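Local coordinates for protein queuine lyase (PDB 6P78) that probably cleaves a C-N bond of queuine by radical chemistry, using S-adenosylmethionine and a [4Fe-4S] cluster, in a bacterial queuine salvage pathway, at residues 69-72 / 73-77; 119-122 / 123-126. One frame throughout, in Å; residues are numbered along the deposited sequence.

Interaction 1: 69-72 / 73-77; sequences INDE and VLNKI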
# COMPACT_ATOMS: atom_id res chain seq x y z
N ILE A 69 20.23 6.71 -1.85
CA ILE A 69 19.77 5.35 -1.57
C ILE A 69 18.78 4.89 -2.64
O ILE A 69 18.88 3.77 -3.16
CB ILE A 69 19.12 5.29 -0.17
CG1 ILE A 69 20.16 5.48 0.94
CG2 ILE A 69 18.33 3.99 0.04
CD1 ILE A 69 20.95 4.22 1.26
N ASN A 70 17.80 5.73 -2.96
CA ASN A 70 16.78 5.34 -3.93
C ASN A 70 17.38 5.10 -5.31
O ASN A 70 16.93 4.21 -6.04
CB ASN A 70 15.71 6.41 -4.01
CG ASN A 70 14.87 6.46 -2.76
OD1 ASN A 70 14.91 5.54 -1.95
ND2 ASN A 70 14.11 7.54 -2.60
N ASP A 71 18.39 5.88 -5.69
CA ASP A 71 18.91 5.75 -7.04
C ASP A 71 19.52 4.38 -7.27
O ASP A 71 19.44 3.85 -8.38
CB ASP A 71 19.93 6.84 -7.35
CG ASP A 71 19.83 7.33 -8.78
OD1 ASP A 71 18.73 7.77 -9.18
OD2 ASP A 71 20.84 7.26 -9.52
N GLU A 72 20.14 3.79 -6.24
CA GLU A 72 20.72 2.46 -6.39
C GLU A 72 19.65 1.39 -6.55
O GLU A 72 19.89 0.36 -7.20
CB GLU A 72 21.63 2.13 -5.22
CG GLU A 72 22.73 3.15 -5.02
CD GLU A 72 23.71 3.19 -6.19
OE1 GLU A 72 23.98 4.30 -6.70
OE2 GLU A 72 24.19 2.10 -6.62
N VAL A 73 18.47 1.61 -5.96
CA VAL A 73 17.37 0.68 -6.16
C VAL A 73 16.79 0.82 -7.56
O VAL A 73 16.54 -0.17 -8.25
CB VAL A 73 16.29 0.91 -5.09
CG1 VAL A 73 15.15 -0.09 -5.29
CG2 VAL A 73 16.90 0.82 -3.70
N LEU A 74 16.59 2.07 -7.99
CA LEU A 74 15.94 2.34 -9.27
C LEU A 74 16.76 1.82 -10.44
O LEU A 74 16.20 1.47 -11.48
CB LEU A 74 15.69 3.84 -9.43
CG LEU A 74 14.63 4.44 -8.50
CD1 LEU A 74 14.54 5.91 -8.79
CD2 LEU A 74 13.31 3.79 -8.75
N ASN A 75 18.09 1.75 -10.28
CA ASN A 75 18.93 1.16 -11.32
C ASN A 75 18.55 -0.28 -11.65
O ASN A 75 18.92 -0.77 -12.73
CB ASN A 75 20.38 1.17 -10.86
CG ASN A 75 20.98 2.55 -10.90
OD1 ASN A 75 20.46 3.45 -11.56
ND2 ASN A 75 22.10 2.72 -10.20
N LYS A 76 17.85 -0.98 -10.76
CA LYS A 76 17.53 -2.37 -11.01
C LYS A 76 16.27 -2.55 -11.84
O LYS A 76 16.00 -3.68 -12.27
CB LYS A 76 17.38 -3.13 -9.69
CG LYS A 76 18.67 -3.18 -8.90
CD LYS A 76 18.52 -3.91 -7.58
CE LYS A 76 19.80 -3.80 -6.77
NZ LYS A 76 19.57 -4.21 -5.37
N ILE A 77 15.46 -1.50 -12.03
CA ILE A 77 14.21 -1.65 -12.75
C ILE A 77 14.48 -1.88 -14.24
O ILE A 77 15.24 -1.14 -14.87
CB ILE A 77 13.32 -0.42 -12.55
CG1 ILE A 77 12.96 -0.31 -11.06
CG2 ILE A 77 12.06 -0.54 -13.40
CD1 ILE A 77 12.14 0.89 -10.72
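Asn70 and Leu74, Asp71 and Asn75 are joined by successive i to i+4 backbone bonds near the C-terminal end of helix 63-74, Leu74 N to Asn70 O at 2.9 Å and Asn75 N to Asp71 O at 3.1 Å. Asn70 O also takes a weak bond from Val73 N, and the branch carbon of Leu74 lies against it, CG to O 3.4 Å. Val73 sets its CG2 3.6 Å from Ile69 O, and its side chain touches Val38 of strand 35-39. A type I beta turn from Leu74 to Ile77 leads the chain away toward strand 83-87, within the strand-helix-strand succession of the radical SAM core. Asn75 holds its CG beside its own backbone N (chi1 -73°), which folds the amide back over the Asp71 carbonyl, CG to O 3.2 Å. The polar ends of this face are tied by Arg102 of helix 97-109, which forms a salt bridge with Asp71 OD1 and a hydrogen bond with Asn75 OD1. Glu72 runs alongside Asn75, pointing the same way, carboxylate and amide planes 83° apart, with OE2 of Glu72 4.2 Å from ND2 of Asn75.

Interaction 2: 119-122 / 123-126; sequences AHYL and YKKK. With SAM (S-adenosylmethionine), chain D.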
# COMPACT_ATOMS: atom_id res chain seq x y z
N ALA A 119 -0.88 6.17 -1.52
CA ALA A 119 -1.03 7.52 -0.98
C ALA A 119 -2.11 7.48 0.09
O ALA A 119 -3.16 6.85 -0.11
CB ALA A 119 -1.43 8.54 -2.06
N HIS A 120 -1.84 8.16 1.20
CA HIS A 120 -2.85 8.33 2.25
C HIS A 120 -4.01 9.17 1.71
O HIS A 120 -3.84 10.02 0.84
CB HIS A 120 -2.23 9.00 3.48
CG HIS A 120 -3.15 9.07 4.67
ND1 HIS A 120 -4.11 10.05 4.83
CD2 HIS A 120 -3.25 8.27 5.76
CE1 HIS A 120 -4.75 9.86 5.97
NE2 HIS A 120 -4.26 8.78 6.55
N TYR A 121 -5.20 8.93 2.27
CA TYR A 121 -6.39 9.63 1.82
C TYR A 121 -6.26 11.14 1.85
O TYR A 121 -6.95 11.84 1.09
CB TYR A 121 -7.58 9.21 2.70
CG TYR A 121 -8.90 9.40 2.02
CD1 TYR A 121 -9.26 8.62 0.94
CD2 TYR A 121 -9.80 10.36 2.48
CE1 TYR A 121 -10.48 8.79 0.32
CE2 TYR A 121 -11.03 10.52 1.87
CZ TYR A 121 -11.36 9.75 0.79
OH TYR A 121 -12.58 9.92 0.17
N LEU A 122 -5.44 11.68 2.76
CA LEU A 122 -5.26 13.13 2.84
C LEU A 122 -4.66 13.71 1.57
O LEU A 122 -4.73 14.92 1.38
CB LEU A 122 -4.36 13.49 4.02
CG LEU A 122 -4.99 13.33 5.42
CD1 LEU A 122 -3.92 13.52 6.49
CD2 LEU A 122 -6.10 14.34 5.58
N TYR A 123 -4.03 12.88 0.73
CA TYR A 123 -3.50 13.30 -0.56
C TYR A 123 -4.51 13.20 -1.70
O TYR A 123 -4.12 13.40 -2.86
CB TYR A 123 -2.27 12.47 -0.93
CG TYR A 123 -1.04 12.83 -0.19
CD1 TYR A 123 -0.32 13.97 -0.52
CD2 TYR A 123 -0.57 12.03 0.84
CE1 TYR A 123 0.82 14.31 0.15
CE2 TYR A 123 0.58 12.37 1.53
CZ TYR A 123 1.27 13.50 1.18
OH TYR A 123 2.43 13.83 1.87
N LYS A 124 -5.78 12.94 -1.40
CA LYS A 124 -6.76 12.65 -2.46
C LYS A 124 -6.73 13.68 -3.59
O LYS A 124 -6.80 13.33 -4.76
CB LYS A 124 -8.17 12.60 -1.85
CG LYS A 124 -9.24 12.22 -2.85
CD LYS A 124 -10.61 12.17 -2.18
CE LYS A 124 -11.70 11.74 -3.14
NZ LYS A 124 -13.03 11.95 -2.51
N LYS A 125 -6.66 14.97 -3.25
CA LYS A 125 -6.79 16.00 -4.27
C LYS A 125 -5.55 16.15 -5.14
O LYS A 125 -5.61 16.85 -6.16
CB LYS A 125 -7.14 17.34 -3.61
CG LYS A 125 -8.43 17.31 -2.81
CD LYS A 125 -9.61 17.20 -3.73
CE LYS A 125 -10.91 17.29 -2.95
NZ LYS A 125 -11.58 15.98 -3.04
N LYS A 126 -4.43 15.51 -4.79
CA LYS A 126 -3.22 15.60 -5.59
C LYS A 126 -3.14 14.50 -6.65
O LYS A 126 -2.26 14.56 -7.53
CB LYS A 126 -1.98 15.51 -4.69
CG LYS A 126 -1.79 16.72 -3.78
CD LYS A 126 -0.43 16.72 -3.12
CE LYS A 126 0.50 17.72 -3.79
NZ LYS A 126 0.14 19.13 -3.47
N SAM D . 0.50 5.82 3.98
CA SAM D . -0.55 5.28 3.14
C SAM D . -1.81 5.05 3.97
O SAM D . -2.92 5.19 3.46
OXT SAM D . -1.73 4.76 5.17
CB SAM D . -0.06 4.00 2.46
CG SAM D . -0.26 2.68 3.22
SD SAM D . 1.03 2.23 4.41
CE SAM D . 2.53 2.85 3.60
C5' SAM D . 1.27 0.43 4.20
C4' SAM D . 0.20 -0.59 4.66
O4' SAM D . 0.79 -1.69 5.33
C3' SAM D . -0.86 -0.07 5.63
O3' SAM D . -1.92 0.60 4.96
C2' SAM D . -1.34 -1.36 6.29
O2' SAM D . -2.42 -1.93 5.54
C1' SAM D . -0.13 -2.29 6.22
N9 SAM D . 0.48 -2.53 7.56
C8 SAM D . 1.11 -1.63 8.40
N7 SAM D . 1.50 -2.27 9.53
C5 SAM D . 1.14 -3.58 9.42
C6 SAM D . 1.27 -4.67 10.26
N6 SAM D . 1.88 -4.57 11.44
N1 SAM D . 0.78 -5.89 9.86
C2 SAM D . 0.14 -6.03 8.65
N3 SAM D . 0.00 -4.95 7.82
C4 SAM D . 0.51 -3.74 8.19
O HOH W 1 -14.20 11.81 0.70
O HOH W 2 -6.06 16.32 -0.71
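A local, largely buried turn contact links Ala119-Leu122 to Tyr123-Lys126 in the loop that carries the chain from strand 114-118 to helix 127-134, beside the iron-sulfur cluster and S-adenosylmethionine. Tyr123 N bonds to His120 O at 2.9 Å, and Lys124 N to Tyr121 O at 3.0 Å, the i to i+3 spacing of 3-10 winding. The same His120 O lies near the plane of the Tyr123 ring, at its edge, while Tyr123 CB rests 4.2 Å from Ala119 CB. Phe93 stacks on that ring, and its OH is hydrogen-bonded to Glu94 OE2. His120 is gripped at both ring nitrogens: ND1 accepts an almost straight bond from Leu122 N (3.0 Å, 172°), and NE2 bonds to Lys158 O. These two bonds fix the rotation of the imidazole, which touches the cluster. A loop just past the C-terminal end of a parallel strand is a usual place for cofactor contacts in radical SAM enzymes, and here the SAM carboxylate O lies 3.4 Å from His120 CA. Tyr121 and Lys124 lie side by side, pointing the same way, next to helix 165-169. The lysine is fully extended, its CG anti to the backbone N (chi1 -176°), which brings CD of Lys124 within 3.9 Å of Tyr121 CZ. Its NZ is held by Glu167 O and, in a salt bridge, by the carboxylate of Glu170. A water links Leu122 O to Lys125 N.

In the fold
The two contacts illustrate how one radical SAM core places short-range backbone bonding both near its cofactors and away from them. Interaction 1 closes before interaction 2 opens along the chain; their centres are 25 Å apart and their nearest atoms about 14 Å. Interaction 2 helps line the cluster and S-adenosylmethionine pockets: measured between nearest atoms, the His120 side chain is about 3 Å from the cluster, about 5 Å from that of the cluster ligand Cys50, and about 12 Å from queuine. Interaction 1 lies toward the periphery. There the side chain of Asn70 is, at its nearest atoms, about 11 Å from the bound queuine (QUG) and about 14 Å from the bound S-adenosylmethionine (SAM). Their strands, 83-87 following 69-77 and 114-118 preceding 119-126, are neighbours in the mixed sheet.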